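Local coordinates for protein putative immunoglobulin A1 protease (Bacteroides ovatus, PDB 3N6Z) that is of unconfirmed function but is probably a protease acting on immunoglobulin A1, built as a parallel beta-solenoid, at residues Y200-Y205 / I234-A239; M53-I58 / A77-A82. All coordinates share one frame; numbering follows the deposited sequence. Where two conformers were deposited one is given.

Contact 1. Residues Y200-Y205 / I234-A239; sequences YIKNCY and IENCYA
Backbone bonds join Y200-Y205 to I234-A239 in parallel register. E235 N donates to I201 O (3.0 Å) and N203 N to E235 O (3.0 Å). Past the corners at N203 and N236, which both adopt left-handed backbone angles, Y238 N reaches C204 O at 3.2 Å; C204 N makes weak bonds to N236 O and C237 SG.

The polar side chains meet around one ammonium. K202, E235 and N236 each have a second conformer; in the one described here K202 runs out extended, CG anti to the backbone N (chi1 179°), and the turn at its last torsion brings NZ to a salt bridge with E235 OE1 (2.8 Å), met from above the carboxylate plane, and a hydrogen bond to N236 OD1 (2.9 Å). In this conformer N203 and N236 lie side by side at the corners, their amide planes 28° apart; N203 OD1 is taken by W349 NE1.

Apolar and aromatic side chains pair in the same register. I201 CG2 rests on C237 SG (3.8 Å). The rings of Y205 and Y238 point the same way but are slid apart, barely overlapping; Y238 CD1 packs on Y205 CB (3.7 Å).

These are adjacent coils of a parallel beta-solenoid: strands 166-169 and 172-174 precede, 263-266 and 268-270 follow. The C-terminal segment covers the tyrosines, Y205 OH hydrogen-bonded to S362 OG and Y238 OH to P357 O, while helix 334-344 packs on N236 and Y238.

Contact 2. Residues M53-I58 / A77-A82; sequences MNATQI and ADIDMA
I79 fits its two branches against different parts of M53-I58. CG1 lies anti to the carbonyl carbon (chi1 -52°), and the second torsion carries CD1 to the peptide joining M53 and N54, 3.4 Å from N54 N. CG2 instead approaches the first turn of helix 55-58, 3.6 Å from A55 CA, and also meets I58 CD1 at 4.1 Å, where the two isoleucines cross obliquely. An alanine in place of this isoleucine would lose both branches and is likely to open a gap beside the M53-N54 peptide and leave I58 CD1 without this neighbour.

I58 points toward the strand, and its other branch serves M81: the selenomethionine chain, bent at its last torsion, crosses I58 at about a right angle and brings CE to 3.9 Å from I58 CG2. Between these pairs A55 CB lies alongside the strand, 3.5 Å from D80 O. At the other end A77 CB faces selenomethionine M53, 4.2 Å from its CE.

The helix start is fixed within its own segment. N54 is the N-cap, its OD1 accepting from Q57 N (2.9 Å), and Q57 OE1 in turn accepts from M53 N, which ties the loop before the helix to its first turn. Across the contact, D80 OD1 accepts from A82 N in an Asx turn and also from N111 ND2.

Side-chain contact between the segments is thus apolar, and the hydrogen bonds described here stay within each segment or go to N111; the helix probably packs on edge strand 79-80 mainly through van der Waals and hydrophobic contact of I79, I58, A55 and M81.

How the contacts relate
The two contacts lie in series along the chain, contact 2 closing before contact 1 opens, with centres about 25 Å apart and nearest atoms about 12 Å apart, so they do not touch. A shared parallel sheet relates them: strand 79-80 of contact 2 is its outermost strand at one end, whereas strands 204-206 and 237-239 of contact 1 are neighbours in its interior. Contact 1 therefore represents coil-on-coil stacking in the body of the solenoid, and contact 2 the side-chain packing of a short helix near its N-terminal end. The centre of contact 1 lies about 9 Å, and that of contact 2 about 20 Å, from the centre of the chain. Neither contact is tied here to an active site.

Contact 1. Residues Y200-Y205 / I234-A239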
loop_
_atom_site.group_PDB
_atom_site.type_symbol
_atom_site.label_atom_id
_atom_site.label_comp_id
_atom_site.label_asym_id
_atom_site.label_seq_id
_atom_site.Cartn_x
_atom_site.Cartn_y
_atom_site.Cartn_z
ATOM N N TYR A 200 -3.761 -9.485 2.268
ATOM C CA TYR A 200 -4.694 -8.694 1.500
ATOM C C TYR A 200 -4.636 -7.220 1.850
ATOM O O TYR A 200 -4.124 -6.822 2.917
ATOM C CB TYR A 200 -6.129 -9.222 1.634
ATOM C CG TYR A 200 -6.714 -9.302 3.017
ATOM C CD1 TYR A 200 -7.289 -8.189 3.618
ATOM C CD2 TYR A 200 -6.805 -10.532 3.683
ATOM C CE1 TYR A 200 -7.905 -8.283 4.845
ATOM C CE2 TYR A 200 -7.436 -10.648 4.919
ATOM C CZ TYR A 200 -7.982 -9.517 5.494
ATOM O OH TYR A 200 -8.606 -9.607 6.722
ATOM N N ILE A 201 -5.155 -6.434 0.922
ATOM C CA ILE A 201 -5.378 -4.999 1.091
ATOM C C ILE A 201 -6.865 -4.763 0.896
ATOM O O ILE A 201 -7.422 -5.138 -0.133
ATOM C CB ILE A 201 -4.548 -4.144 0.109
ATOM C CG1 ILE A 201 -3.068 -4.541 0.171
ATOM C CG2 ILE A 201 -4.732 -2.643 0.371
ATOM C CD1 ILE A 201 -2.157 -3.938 -0.911
ATOM N N LYS A 202 -7.521 -4.150 1.883
ATOM C CA LYS A 202 -8.972 -3.999 1.878
ATOM C C LYS A 202 -9.392 -2.629 2.398
ATOM O O LYS A 202 -8.885 -2.196 3.438
ATOM C CB LYS A 202 -9.600 -5.089 2.753
ATOM C CG LYS A 202 -11.137 -5.025 2.864
ATOM C CD LYS A 202 -11.717 -6.130 3.725
ATOM C CE LYS A 202 -13.236 -6.047 3.734
ATOM N NZ LYS A 202 -13.809 -6.210 2.355
ATOM N N ASN A 203 -10.355 -1.988 1.723
ATOM C CA ASN A 203 -10.889 -0.713 2.161
ATOM C C ASN A 203 -9.771 0.338 2.326
ATOM O O ASN A 203 -9.630 0.970 3.375
ATOM C CB ASN A 203 -11.738 -0.859 3.442
ATOM C CG ASN A 203 -13.181 -1.261 3.138
ATOM O OD1 ASN A 203 -13.829 -0.707 2.221
ATOM N ND2 ASN A 203 -13.671 -2.241 3.876
ATOM N N CYS A 204 -9.017 0.502 1.253
ATOM C CA CYS A 204 -7.931 1.476 1.190
ATOM C C CYS A 204 -8.008 2.332 -0.044
ATOM O O CYS A 204 -8.556 1.949 -1.060
ATOM C CB CYS A 204 -6.542 0.799 1.188
ATOM S SG CYS A 204 -6.160 -0.119 2.709
ATOM N N TYR A 205 -7.462 3.528 0.034
ATOM C CA TYR A 205 -7.256 4.347 -1.153
ATOM C C TYR A 205 -5.881 5.019 -1.124
ATOM O O TYR A 205 -5.215 5.110 -0.084
ATOM C CB TYR A 205 -8.374 5.400 -1.328
ATOM C CG TYR A 205 -8.374 6.549 -0.350
ATOM C CD1 TYR A 205 -9.059 6.453 0.843
ATOM C CD2 TYR A 205 -7.718 7.745 -0.630
ATOM C CE1 TYR A 205 -9.088 7.517 1.753
ATOM C CE2 TYR A 205 -7.766 8.832 0.248
ATOM C CZ TYR A 205 -8.445 8.713 1.453
ATOM O OH TYR A 205 -8.483 9.766 2.368
ATOM N N ILE A 234 -7.044 -8.039 -3.278
ATOM C CA ILE A 234 -7.283 -6.619 -3.075
ATOM C C ILE A 234 -8.801 -6.434 -3.215
ATOM O O ILE A 234 -9.389 -6.860 -4.224
ATOM C CB ILE A 234 -6.524 -5.737 -4.084
ATOM C CG1 ILE A 234 -5.003 -5.891 -3.866
ATOM C CG2 ILE A 234 -6.980 -4.263 -4.004
ATOM C CD1 ILE A 234 -4.118 -5.277 -4.974
ATOM N N GLU A 235 -9.425 -5.768 -2.241
ATOM C CA GLU A 235 -10.877 -5.595 -2.182
ATOM C C GLU A 235 -11.216 -4.181 -1.707
ATOM O O GLU A 235 -10.602 -3.711 -0.770
ATOM C CB GLU A 235 -11.394 -6.661 -1.195
ATOM C CG GLU A 235 -12.809 -6.739 -0.907
ATOM C CD GLU A 235 -13.099 -8.122 -0.327
ATOM O OE1 GLU A 235 -12.854 -8.323 0.863
ATOM O OE2 GLU A 235 -13.476 -9.023 -1.104
ATOM N N ASN A 236 -12.220 -3.553 -2.298
ATOM C CA ASN A 236 -12.704 -2.261 -1.849
ATOM C C ASN A 236 -11.589 -1.224 -1.798
ATOM O O ASN A 236 -11.419 -0.495 -0.828
ATOM C CB ASN A 236 -13.452 -2.368 -0.524
ATOM C CG ASN A 236 -14.507 -3.501 -0.497
ATOM O OD1 ASN A 236 -14.653 -4.162 0.505
ATOM N ND2 ASN A 236 -15.218 -3.704 -1.573
ATOM N N CYS A 237 -10.809 -1.164 -2.869
ATOM C CA CYS A 237 -9.738 -0.165 -2.974
ATOM C C CYS A 237 -9.882 0.675 -4.216
ATOM O O CYS A 237 -10.370 0.212 -5.241
ATOM C CB CYS A 237 -8.351 -0.804 -3.001
ATOM S SG CYS A 237 -7.894 -1.656 -1.467
ATOM N N TYR A 238 -9.414 1.916 -4.143
ATOM C CA TYR A 238 -9.269 2.767 -5.321
ATOM C C TYR A 238 -8.067 3.672 -5.197
ATOM O O TYR A 238 -7.583 3.924 -4.095
ATOM C CB TYR A 238 -10.578 3.534 -5.632
ATOM C CG TYR A 238 -10.688 4.954 -5.156
ATOM C CD1 TYR A 238 -11.070 5.266 -3.850
ATOM C CD2 TYR A 238 -10.414 6.008 -6.017
ATOM C CE1 TYR A 238 -11.186 6.602 -3.431
ATOM C CE2 TYR A 238 -10.533 7.329 -5.615
ATOM C CZ TYR A 238 -10.901 7.631 -4.316
ATOM O OH TYR A 238 -11.024 8.948 -3.951
ATOM N N ALA A 239 -7.619 4.192 -6.332
ATOM C CA ALA A 239 -6.504 5.111 -6.371
ATOM C C ALA A 239 -6.756 6.219 -7.370
ATOM O O ALA A 239 -7.452 6.028 -8.366
ATOM C CB ALA A 239 -5.189 4.376 -6.705
#

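Contact 2. Residues M53-I58 / A77-A82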
loop_
_atom_site.group_PDB
_atom_site.type_symbol
_atom_site.label_atom_id
_atom_site.label_comp_id
_atom_site.label_asym_id
_atom_site.label_seq_id
_atom_site.Cartn_x
_atom_site.Cartn_y
_atom_site.Cartn_z
HETATM N N MSE A 53 2.010 9.092 20.881
HETATM C CA MSE A 53 1.395 10.438 20.930
HETATM C C MSE A 53 2.122 11.509 20.145
HETATM O O MSE A 53 1.586 12.598 19.970
HETATM C CB MSE A 53 1.278 10.894 22.390
HETATM C CG MSE A 53 0.443 9.956 23.290
HETATM SE SE MSE A 53 -1.376 9.845 22.751
HETATM C CE MSE A 53 -1.963 11.635 23.164
ATOM N N ASN A 54 3.340 11.239 19.711
ATOM C CA ASN A 54 4.138 12.211 18.965
ATOM C C ASN A 54 5.195 11.489 18.138
ATOM O O ASN A 54 5.318 10.261 18.229
ATOM C CB ASN A 54 4.732 13.258 19.920
ATOM C CG ASN A 54 5.676 12.680 20.918
ATOM O OD1 ASN A 54 6.504 11.839 20.585
ATOM N ND2 ASN A 54 5.608 13.169 22.143
ATOM N N ALA A 55 5.954 12.221 17.343
ATOM C CA ALA A 55 6.934 11.615 16.436
ATOM C C ALA A 55 8.153 11.070 17.142
ATOM O O ALA A 55 8.805 10.157 16.635
ATOM C CB ALA A 55 7.346 12.595 15.333
ATOM N N THR A 56 8.468 11.588 18.315
ATOM C CA THR A 56 9.604 11.041 19.048
ATOM C C THR A 56 9.246 9.616 19.497
ATOM O O THR A 56 10.049 8.677 19.379
ATOM C CB THR A 56 9.940 11.885 20.247
ATOM O OG1 THR A 56 10.214 13.221 19.827
ATOM C CG2 THR A 56 11.164 11.330 20.992
ATOM N N GLN A 57 8.015 9.447 19.966
ATOM C CA GLN A 57 7.522 8.119 20.321
ATOM C C GLN A 57 7.441 7.180 19.102
ATOM O O GLN A 57 7.745 5.987 19.211
ATOM C CB GLN A 57 6.205 8.215 21.092
ATOM C CG GLN A 57 6.353 8.878 22.465
ATOM C CD GLN A 57 5.058 9.019 23.229
ATOM O OE1 GLN A 57 4.023 8.638 22.767
ATOM N NE2 GLN A 57 5.124 9.632 24.398
ATOM N N ILE A 58 7.000 7.674 17.957
ATOM C CA ILE A 58 6.952 6.819 16.796
ATOM C C ILE A 58 8.356 6.333 16.401
ATOM O O ILE A 58 8.521 5.192 15.926
ATOM C CB ILE A 58 6.166 7.453 15.595
ATOM C CG1 ILE A 58 5.368 6.381 14.844
ATOM C CG2 ILE A 58 7.056 8.219 14.666
ATOM C CD1 ILE A 58 4.342 6.961 13.873
ATOM N N ALA A 77 -2.974 9.928 18.757
ATOM C CA ALA A 77 -3.029 11.279 18.176
ATOM C C ALA A 77 -2.527 11.186 16.742
ATOM O O ALA A 77 -1.833 10.234 16.371
ATOM C CB ALA A 77 -2.130 12.246 18.978
ATOM N N ASP A 78 -2.804 12.219 15.948
ATOM C CA ASP A 78 -2.116 12.383 14.672
ATOM C C ASP A 78 -0.634 12.623 14.974
ATOM O O ASP A 78 -0.289 13.202 15.997
ATOM C CB ASP A 78 -2.636 13.588 13.872
ATOM C CG ASP A 78 -4.077 13.434 13.367
ATOM O OD1 ASP A 78 -4.619 12.302 13.368
ATOM O OD2 ASP A 78 -4.637 14.463 12.985
ATOM N N ILE A 79 0.219 12.163 14.070
ATOM C CA ILE A 79 1.662 12.226 14.234
ATOM C C ILE A 79 2.247 12.975 13.048
ATOM O O ILE A 79 2.080 12.553 11.908
ATOM C CB ILE A 79 2.314 10.837 14.327
ATOM C CG1 ILE A 79 1.605 9.995 15.395
ATOM C CG2 ILE A 79 3.860 10.993 14.584
ATOM C CD1 ILE A 79 1.742 10.483 16.841
ATOM N N ASP A 80 2.921 14.070 13.295
ATOM C CA ASP A 80 3.570 14.819 12.209
ATOM C C ASP A 80 5.066 14.555 12.311
ATOM O O ASP A 80 5.716 14.959 13.284
ATOM C CB ASP A 80 3.245 16.311 12.292
ATOM C CG ASP A 80 3.731 17.084 11.085
ATOM O OD1 ASP A 80 4.711 16.652 10.440
ATOM O OD2 ASP A 80 3.153 18.160 10.809
HETATM N N MSE A 81 5.585 13.867 11.283
HETATM C CA MSE A 81 6.981 13.456 11.212
HETATM C C MSE A 81 7.898 14.458 10.505
HETATM O O MSE A 81 9.042 14.128 10.152
HETATM C CB MSE A 81 7.076 12.070 10.583
HETATM C CG MSE A 81 6.446 10.982 11.465
HETATM SE SE MSE A 81 6.602 9.195 10.729
HETATM C CE MSE A 81 8.519 8.988 11.091
ATOM N N ALA A 82 7.447 15.703 10.350
ATOM C CA ALA A 82 8.295 16.742 9.762
ATOM C C ALA A 82 9.600 16.846 10.524
ATOM O O ALA A 82 9.616 16.789 11.754
ATOM C CB ALA A 82 7.567 18.079 9.737
#